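Local coordinates for putative hydantoin racemase (Klebsiella pneumoniae subsp. pneumoniae, PDB 3QVL), which interconverts the enantiomers of allantoin and probably also those of other 5-monosubstituted hydantoins, as a racemase of the HyuE family, at residues A[2-7]-A[210-215]; A[21-26]-A[206-211]; A[81-86]-A[92-97]; A[103-106]-A[111-114]. All blocks are in the same frame, centred on the assembly; numbering follows the deposited sequence.

Contact 1 (A[2-7]-A[210-215]); sequences VRIQVI and MVESLV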
# COMPACT_ATOMS: atom_id res chain seq x y z
N VAL A 2 -28.45 -11.46 -27.50
CA VAL A 2 -27.55 -11.61 -26.36
C VAL A 2 -28.34 -12.06 -25.14
O VAL A 2 -29.32 -11.41 -24.75
CB VAL A 2 -26.79 -10.28 -26.04
CG1 VAL A 2 -25.85 -10.46 -24.85
CG2 VAL A 2 -26.01 -9.80 -27.26
N ARG A 3 -27.93 -13.17 -24.54
CA ARG A 3 -28.60 -13.69 -23.35
C ARG A 3 -27.68 -13.63 -22.14
O ARG A 3 -26.58 -14.21 -22.16
CB ARG A 3 -29.11 -15.11 -23.59
CG ARG A 3 -30.23 -15.22 -24.62
CD ARG A 3 -30.78 -16.63 -24.67
NE ARG A 3 -29.78 -17.59 -25.12
CZ ARG A 3 -29.69 -18.85 -24.69
NH1 ARG A 3 -30.55 -19.32 -23.79
NH2 ARG A 3 -28.74 -19.63 -25.16
N ILE A 4 -28.12 -12.93 -21.11
CA ILE A 4 -27.34 -12.75 -19.89
C ILE A 4 -28.06 -13.37 -18.70
O ILE A 4 -29.19 -13.01 -18.38
CB ILE A 4 -27.04 -11.25 -19.60
CG1 ILE A 4 -26.36 -10.60 -20.81
CG2 ILE A 4 -26.19 -11.10 -18.34
CD1 ILE A 4 -26.27 -9.09 -20.73
N GLN A 5 -27.39 -14.32 -18.05
CA GLN A 5 -27.91 -14.96 -16.85
C GLN A 5 -27.56 -14.11 -15.63
O GLN A 5 -26.39 -13.99 -15.26
CB GLN A 5 -27.34 -16.37 -16.70
CG GLN A 5 -27.99 -17.19 -15.60
CD GLN A 5 -27.21 -18.45 -15.26
OE1 GLN A 5 -25.98 -18.45 -15.21
NE2 GLN A 5 -27.93 -19.54 -15.02
N VAL A 6 -28.58 -13.51 -15.02
CA VAL A 6 -28.38 -12.71 -13.81
C VAL A 6 -28.73 -13.56 -12.59
O VAL A 6 -29.90 -13.85 -12.34
CB VAL A 6 -29.20 -11.40 -13.85
CG1 VAL A 6 -28.87 -10.54 -12.64
CG2 VAL A 6 -28.90 -10.62 -15.13
N ILE A 7 -27.70 -13.95 -11.85
CA ILE A 7 -27.85 -14.88 -10.73
C ILE A 7 -27.94 -14.15 -9.39
O ILE A 7 -26.98 -13.50 -8.97
CB ILE A 7 -26.68 -15.90 -10.66
CG1 ILE A 7 -26.47 -16.58 -12.02
CG2 ILE A 7 -26.93 -16.93 -9.55
CD1 ILE A 7 -25.13 -17.27 -12.15
N MET A 210 -21.79 -4.20 -18.35
CA MET A 210 -20.42 -4.70 -18.49
C MET A 210 -20.37 -5.99 -19.31
O MET A 210 -19.49 -6.14 -20.17
CB MET A 210 -19.76 -4.92 -17.12
CG MET A 210 -19.47 -3.64 -16.32
SD MET A 210 -18.57 -2.36 -17.23
CE MET A 210 -19.93 -1.36 -17.84
N VAL A 211 -21.31 -6.89 -19.06
CA VAL A 211 -21.43 -8.13 -19.83
C VAL A 211 -21.72 -7.81 -21.30
O VAL A 211 -21.05 -8.34 -22.19
CB VAL A 211 -22.52 -9.08 -19.25
CG1 VAL A 211 -22.70 -10.30 -20.15
CG2 VAL A 211 -22.15 -9.52 -17.84
N GLU A 212 -22.70 -6.94 -21.54
CA GLU A 212 -23.04 -6.49 -22.89
C GLU A 212 -21.84 -5.88 -23.61
O GLU A 212 -21.62 -6.14 -24.79
CB GLU A 212 -24.19 -5.48 -22.86
CG GLU A 212 -25.56 -6.08 -22.60
CD GLU A 212 -26.64 -5.03 -22.45
OE1 GLU A 212 -26.32 -3.87 -22.12
OE2 GLU A 212 -27.83 -5.36 -22.65
N SER A 213 -21.08 -5.06 -22.88
CA SER A 213 -19.88 -4.42 -23.42
C SER A 213 -18.81 -5.44 -23.82
O SER A 213 -18.28 -5.37 -24.93
CB SER A 213 -19.31 -3.42 -22.41
OG SER A 213 -20.22 -2.36 -22.18
N LEU A 214 -18.52 -6.38 -22.92
CA LEU A 214 -17.52 -7.41 -23.18
C LEU A 214 -17.90 -8.31 -24.36
O LEU A 214 -17.04 -8.68 -25.17
CB LEU A 214 -17.25 -8.24 -21.92
CG LEU A 214 -16.46 -7.55 -20.80
CD1 LEU A 214 -16.63 -8.29 -19.48
CD2 LEU A 214 -14.99 -7.40 -21.15
N VAL A 215 -19.18 -8.66 -24.45
CA VAL A 215 -19.70 -9.47 -25.56
C VAL A 215 -19.56 -8.73 -26.89
O VAL A 215 -19.16 -9.33 -27.90
CB VAL A 215 -21.18 -9.91 -25.31
CG1 VAL A 215 -21.80 -10.52 -26.56
CG2 VAL A 215 -21.24 -10.91 -24.15
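Ile4 and Val211 reach toward each other tip to tip and form the apolar centre of this contact. CG1 of Ile4 lies 3.7 Å from CG1 of Val211, the same methyl that Ile4 CD1 meets at 3.8 Å. Beside them, Val2 CG2 approaches Val215 CG1 at 4.3 Å, one helical turn further on, in a looser pairing. The third apolar touch uses the aliphatic part of an acid: Ile4 CD1 packs against CG of Glu212 at 3.6 Å, the two side chains crossing at about a right angle.

Strand 2-7 is an inner strand of the parallel sheet ordered 31-36, 2-7, 72-75, 94-96, and helix 203-216 packs against it within the alpha/beta fold of the Asp/Glu/hydantoin racemases. The two axes come within 9.7 Å at 141°, the helix running roughly against the strand.

No hydrogen bond crosses this interface. With CG anti to the carbonyl carbon (chi1 -75°) and an extended chain beyond it, Glu212 carries its carboxylate past Ile4 to partners elsewhere: a salt bridge with Lys209 through OE1, and hydrogen bonds with Thr31 OG1 and Ala28 N through OE2.

Contact 2 (A[21-26]-A[206-211]); sequences AAARAV and AAVKMV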
# COMPACT_ATOMS: atom_id res chain seq x y z
N ALA A 21 -35.83 -7.08 -12.32
CA ALA A 21 -36.45 -5.83 -12.79
C ALA A 21 -35.41 -4.76 -13.12
O ALA A 21 -35.53 -4.06 -14.12
CB ALA A 21 -37.45 -5.32 -11.76
N ALA A 22 -34.39 -4.64 -12.26
CA ALA A 22 -33.31 -3.68 -12.47
C ALA A 22 -32.47 -4.02 -13.70
O ALA A 22 -32.03 -3.12 -14.43
CB ALA A 22 -32.44 -3.59 -11.23
N ALA A 23 -32.25 -5.31 -13.92
CA ALA A 23 -31.47 -5.80 -15.05
C ALA A 23 -32.18 -5.55 -16.39
O ALA A 23 -31.55 -5.13 -17.36
CB ALA A 23 -31.17 -7.29 -14.88
N ARG A 24 -33.48 -5.82 -16.43
CA ARG A 24 -34.28 -5.64 -17.65
C ARG A 24 -34.49 -4.18 -18.01
O ARG A 24 -34.62 -3.84 -19.19
CB ARG A 24 -35.64 -6.34 -17.51
CG ARG A 24 -35.58 -7.86 -17.59
CD ARG A 24 -36.97 -8.47 -17.66
NE ARG A 24 -37.79 -8.13 -16.50
CZ ARG A 24 -37.85 -8.85 -15.37
NH1 ARG A 24 -38.63 -8.44 -14.38
NH2 ARG A 24 -37.14 -9.96 -15.24
N ALA A 25 -34.53 -3.31 -17.00
CA ALA A 25 -34.78 -1.88 -17.19
C ALA A 25 -33.69 -1.17 -18.00
O ALA A 25 -33.97 -0.17 -18.67
CB ALA A 25 -34.96 -1.20 -15.84
N VAL A 26 -32.47 -1.68 -17.94
CA VAL A 26 -31.33 -1.05 -18.62
C VAL A 26 -30.79 -1.88 -19.79
O VAL A 26 -29.89 -1.43 -20.51
CB VAL A 26 -30.16 -0.74 -17.64
CG1 VAL A 26 -30.62 0.20 -16.53
CG2 VAL A 26 -29.58 -2.03 -17.06
N ALA A 206 -25.35 -2.06 -13.69
CA ALA A 206 -23.97 -1.83 -14.13
C ALA A 206 -23.31 -3.10 -14.67
O ALA A 206 -22.64 -3.06 -15.71
CB ALA A 206 -23.14 -1.23 -13.01
N ALA A 207 -23.51 -4.22 -13.97
CA ALA A 207 -22.94 -5.50 -14.37
C ALA A 207 -23.52 -6.00 -15.69
O ALA A 207 -22.80 -6.57 -16.51
CB ALA A 207 -23.13 -6.54 -13.27
N VAL A 208 -24.82 -5.79 -15.88
CA VAL A 208 -25.49 -6.12 -17.14
C VAL A 208 -24.83 -5.39 -18.30
O VAL A 208 -24.54 -5.99 -19.34
CB VAL A 208 -27.01 -5.81 -17.07
CG1 VAL A 208 -27.66 -5.88 -18.46
CG2 VAL A 208 -27.71 -6.77 -16.12
N LYS A 209 -24.56 -4.10 -18.11
CA LYS A 209 -23.91 -3.28 -19.13
C LYS A 209 -22.47 -3.71 -19.39
O LYS A 209 -21.98 -3.61 -20.52
CB LYS A 209 -23.96 -1.79 -18.78
CG LYS A 209 -25.37 -1.21 -18.52
CD LYS A 209 -26.41 -1.63 -19.56
CE LYS A 209 -26.26 -0.89 -20.88
NZ LYS A 209 -27.28 -1.33 -21.86
N MET A 210 -21.79 -4.20 -18.35
CA MET A 210 -20.42 -4.70 -18.49
C MET A 210 -20.37 -5.99 -19.31
O MET A 210 -19.49 -6.14 -20.17
CB MET A 210 -19.76 -4.92 -17.12
CG MET A 210 -19.47 -3.64 -16.32
SD MET A 210 -18.57 -2.36 -17.23
CE MET A 210 -19.93 -1.36 -17.84
N VAL A 211 -21.31 -6.89 -19.06
CA VAL A 211 -21.43 -8.13 -19.83
C VAL A 211 -21.72 -7.81 -21.30
O VAL A 211 -21.05 -8.34 -22.19
CB VAL A 211 -22.52 -9.08 -19.25
CG1 VAL A 211 -22.70 -10.30 -20.15
CG2 VAL A 211 -22.15 -9.52 -17.84
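The flat group in this contact is the carbonyl of Val26, met at its oxygen by the ammonium group of Lys209. NZ of Lys209 gives a hydrogen bond of 2.9 Å to O of Val26; the donor is tilted 19° from the carbonyl plane, with a C=O...N angle of 158°, moderately off the line of the C=O bond. The aliphatic chain follows closely behind, with Lys209 CD 3.6 Å from the same Val26 O. Two bends, at chi2 and chi3, turn the lysine out of its own helix toward that oxygen. The side chains themselves cross obliquely, CG2 of Val26 resting 4.1 Å from CD of Lys209.

Here helix 13-26, which follows the first strand of the chain, packs beside helix 203-216 in the alpha/beta racemase fold. Both lie over the sheet that contains strand 31-36, and Ala23 and Val208 both touch Ile33 of that strand. The helices come close where the side chain is small: the CA atoms of Ala23 and Val208 are 6.3 Å apart. CG2 of Val208 presses on CB of Ala23 at 3.7 Å, while its other methyl, CG1, lies 4.1 Å from the Ala23 backbone O.

Besides the carbonyl, Lys209 NZ has a salt bridge to Glu212 OE1 one turn along its helix, so the buried charge probably has its main compensation there. Leu217 of the second subunit packs on Val26, and Ser213 of that subunit on Lys209, which places this corner of the fold at a subunit boundary.

Contact 3 (A[81-86]-A[92-97]); sequences PGLLAA and GPVIGI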
# COMPACT_ATOMS: atom_id res chain seq x y z
N PRO A 81 -20.00 -13.35 -4.28
CA PRO A 81 -19.56 -14.68 -3.85
C PRO A 81 -19.28 -15.62 -5.01
O PRO A 81 -20.08 -15.70 -5.96
CB PRO A 81 -20.75 -15.19 -3.01
CG PRO A 81 -21.92 -14.45 -3.53
CD PRO A 81 -21.40 -13.10 -3.91
N GLY A 82 -18.14 -16.30 -4.94
CA GLY A 82 -17.74 -17.28 -5.95
C GLY A 82 -17.40 -16.70 -7.31
O GLY A 82 -17.50 -17.39 -8.32
N LEU A 83 -16.98 -15.43 -7.33
CA LEU A 83 -16.70 -14.73 -8.59
C LEU A 83 -15.63 -15.43 -9.44
O LEU A 83 -15.86 -15.71 -10.62
CB LEU A 83 -16.32 -13.26 -8.35
CG LEU A 83 -16.00 -12.40 -9.58
CD1 LEU A 83 -17.23 -12.19 -10.47
CD2 LEU A 83 -15.40 -11.07 -9.17
N LEU A 84 -14.48 -15.70 -8.84
CA LEU A 84 -13.37 -16.32 -9.56
C LEU A 84 -13.63 -17.80 -9.87
O LEU A 84 -13.19 -18.31 -10.91
CB LEU A 84 -12.04 -16.13 -8.82
CG LEU A 84 -11.58 -14.67 -8.61
CD1 LEU A 84 -10.23 -14.62 -7.92
CD2 LEU A 84 -11.54 -13.90 -9.93
N ALA A 85 -14.35 -18.46 -8.97
CA ALA A 85 -14.80 -19.84 -9.19
C ALA A 85 -15.74 -19.90 -10.40
O ALA A 85 -15.62 -20.81 -11.23
CB ALA A 85 -15.50 -20.37 -7.95
N ALA A 86 -16.64 -18.93 -10.49
CA ALA A 86 -17.58 -18.82 -11.61
C ALA A 86 -16.88 -18.54 -12.93
O ALA A 86 -17.27 -19.08 -13.97
CB ALA A 86 -18.62 -17.75 -11.32
N GLY A 92 -18.47 -17.63 -20.99
CA GLY A 92 -18.79 -16.21 -21.07
C GLY A 92 -18.33 -15.47 -19.83
O GLY A 92 -18.12 -16.10 -18.78
N PRO A 93 -18.16 -14.14 -19.92
CA PRO A 93 -17.69 -13.35 -18.79
C PRO A 93 -18.66 -13.37 -17.60
O PRO A 93 -19.87 -13.48 -17.79
CB PRO A 93 -17.60 -11.93 -19.36
CG PRO A 93 -18.51 -11.93 -20.54
CD PRO A 93 -18.40 -13.30 -21.11
N VAL A 94 -18.10 -13.29 -16.40
CA VAL A 94 -18.88 -13.24 -15.16
C VAL A 94 -18.52 -11.96 -14.42
O VAL A 94 -17.36 -11.73 -14.08
CB VAL A 94 -18.63 -14.46 -14.25
CG1 VAL A 94 -19.57 -14.44 -13.05
CG2 VAL A 94 -18.79 -15.77 -15.02
N ILE A 95 -19.53 -11.13 -14.16
CA ILE A 95 -19.33 -9.84 -13.50
C ILE A 95 -20.10 -9.78 -12.18
O ILE A 95 -21.30 -10.06 -12.14
CB ILE A 95 -19.75 -8.65 -14.41
CG1 ILE A 95 -19.11 -8.75 -15.81
CG2 ILE A 95 -19.44 -7.30 -13.75
CD1 ILE A 95 -17.58 -8.70 -15.82
N GLY A 96 -19.40 -9.43 -11.11
CA GLY A 96 -20.03 -9.21 -9.81
C GLY A 96 -20.64 -7.82 -9.73
O GLY A 96 -20.16 -6.90 -10.39
N ILE A 97 -21.69 -7.67 -8.92
CA ILE A 97 -22.36 -6.38 -8.81
C ILE A 97 -21.59 -5.35 -7.98
O ILE A 97 -21.66 -4.15 -8.26
CB ILE A 97 -23.85 -6.48 -8.35
CG1 ILE A 97 -23.96 -7.08 -6.94
CG2 ILE A 97 -24.66 -7.26 -9.38
CD1 ILE A 97 -25.24 -6.68 -6.22
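The carbonyl oxygen of Val94 accepts a hydrogen bond from Arg87 NE of helix 83-89, while CD1 of Leu83, from the same helix, only packs against this Val94 O at 3.6 Å. The helix is the middle element of the beta-alpha-beta unit made by strand 72-75, helix 83-89 and strand 94-96, and the contact closes the helix onto the second of its strands, which forms one edge of the parallel sheet within the chain.

Leu83 places its CG anti to the backbone N (chi1 -180°), and chi2 of 66° leaves CD1 over the strand backbone, where it also comes within 3.6 Å of N of Gly96. The lack of a side chain at Gly96 keeps this stretch of backbone accessible to the leucine methyl. Gly96 N is itself hydrogen-bonded to Glu99 OE1, and Gly96 stands at the N-cap of helix 97-108.

At the start of the other helix, Gly82 takes the N-cap position with a positive phi of 68°, and its O accepts a bond of 2.8 Å from Ala86 N, completing the first turn. Ala86 CB points at the strand from that turn, whereas Leu83 starts off to the side and reaches the strand with CD1. Val94 fits between them, its CG1 being 4.1 Å from CD1 of Leu83 and 3.9 Å from CB of Ala86. Its other methyl, CG2, turns to the helix backbone and rests 3.8 Å from O of Ala86.

Contact 4 (A[103-106]-A[111-114]); sequences HMAT and RFSI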
# COMPACT_ATOMS: atom_id res chain seq x y z
N HIS A 103 -16.47 -0.09 -10.18
CA HIS A 103 -15.86 0.28 -11.46
C HIS A 103 -16.53 1.51 -12.07
O HIS A 103 -15.84 2.43 -12.52
CB HIS A 103 -15.92 -0.90 -12.45
CG HIS A 103 -14.78 -1.85 -12.33
ND1 HIS A 103 -14.66 -2.76 -11.29
CD2 HIS A 103 -13.70 -2.06 -13.12
CE1 HIS A 103 -13.56 -3.47 -11.45
NE2 HIS A 103 -12.95 -3.06 -12.55
N MET A 104 -17.86 1.53 -12.07
CA MET A 104 -18.64 2.65 -12.60
C MET A 104 -18.44 3.93 -11.78
O MET A 104 -18.38 5.02 -12.34
CB MET A 104 -20.13 2.32 -12.67
CG MET A 104 -20.52 1.23 -13.67
SD MET A 104 -20.14 1.59 -15.40
CE MET A 104 -18.49 0.90 -15.53
N ALA A 105 -18.34 3.77 -10.46
CA ALA A 105 -18.19 4.89 -9.54
C ALA A 105 -16.92 5.70 -9.81
O ALA A 105 -16.94 6.93 -9.72
CB ALA A 105 -18.22 4.41 -8.10
N THR A 106 -15.83 5.01 -10.14
CA THR A 106 -14.55 5.66 -10.40
C THR A 106 -14.53 6.40 -11.74
O THR A 106 -13.63 7.21 -12.00
CB THR A 106 -13.38 4.65 -10.36
OG1 THR A 106 -13.54 3.67 -11.39
CG2 THR A 106 -13.30 3.96 -9.00
N ARG A 111 -14.17 10.05 -5.64
CA ARG A 111 -14.38 9.11 -4.53
C ARG A 111 -15.86 8.82 -4.33
O ARG A 111 -16.72 9.66 -4.63
CB ARG A 111 -13.77 9.64 -3.24
CG ARG A 111 -12.25 9.82 -3.27
CD ARG A 111 -11.66 9.99 -1.88
NE ARG A 111 -12.24 11.14 -1.18
CZ ARG A 111 -12.10 11.38 0.12
NH1 ARG A 111 -12.66 12.45 0.66
NH2 ARG A 111 -11.39 10.56 0.88
N PHE A 112 -16.16 7.63 -3.82
CA PHE A 112 -17.54 7.20 -3.58
C PHE A 112 -17.74 6.73 -2.14
O PHE A 112 -16.79 6.36 -1.45
CB PHE A 112 -17.96 6.11 -4.57
CG PHE A 112 -17.14 4.84 -4.48
CD1 PHE A 112 -17.49 3.83 -3.59
CD2 PHE A 112 -16.02 4.66 -5.28
CE1 PHE A 112 -16.74 2.66 -3.50
CE2 PHE A 112 -15.26 3.49 -5.20
CZ PHE A 112 -15.62 2.49 -4.31
N SER A 113 -19.00 6.73 -1.71
CA SER A 113 -19.38 6.15 -0.43
C SER A 113 -20.28 4.93 -0.66
O SER A 113 -21.11 4.93 -1.56
CB SER A 113 -20.11 7.18 0.44
OG SER A 113 -19.24 8.24 0.79
N ILE A 114 -20.09 3.90 0.16
CA ILE A 114 -20.91 2.69 0.09
C ILE A 114 -22.00 2.73 1.16
O ILE A 114 -21.73 3.05 2.32
CB ILE A 114 -20.05 1.40 0.22
CG1 ILE A 114 -19.09 1.27 -0.97
CG2 ILE A 114 -20.94 0.15 0.32
CD1 ILE A 114 -18.01 0.21 -0.80
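Phe112 meets Ala105 from its very first side-chain atom, CB of Phe112 lying 3.9 Å from CB of Ala105. The same alanine methyl then follows the ring obliquely, 3.8 Å from Phe112 CG and closest, at 3.6 Å, to Phe112 CD2. Further along that side, Phe112 CE2 has Thr106 CG2 at the ring edge, near the ring plane, 4.3 Å away. On its own strand, CG1 of Ile114 sits at the ring edge, in the ring plane. This course follows from a chi1 of 62°, which sets CG between the backbone N and the carbonyl carbon.

Helix 97-108 leads out of the first parallel sheet of the racemase fold, and strand 112-116 is an inner strand of the second, so the contact joins the helix that follows the first sheet to an inner strand of the second. Phe112 and Ala105 both also pack on Val179 of the neighbouring strand 177-180.

Thr106 offers Phe112 its methyl and turns its hydroxyl back to the helix. OG1 of Thr106 donates to O of His103 at 2.8 Å, tilted 33° from the carbonyl plane, and is also hydrogen-bonded to His103 NE2 of the second subunit.

Contacts 1 and 2 share helix 203-216, which returns late in the chain to pack on strand 2-7 and helix 13-26; their centres are about 8 Å apart. Contacts 3 and 4 follow one another in the intervening chain, about 20 Å apart between centres, with strand 94-96 of contact 3 running directly into helix 97-108 of contact 4. Contacts 1 and 3 reach the same parallel sheet, where Ile95 of contact 3 packs against Val211 and Leu214. Met104 of contact 4 meets Met210 and Ala206, so helix 203-216 touches residues of all four contacts. A helix from late in the chain thus packs on the sheet formed by the N-terminal strands, while contact 4 leads into the second sheet.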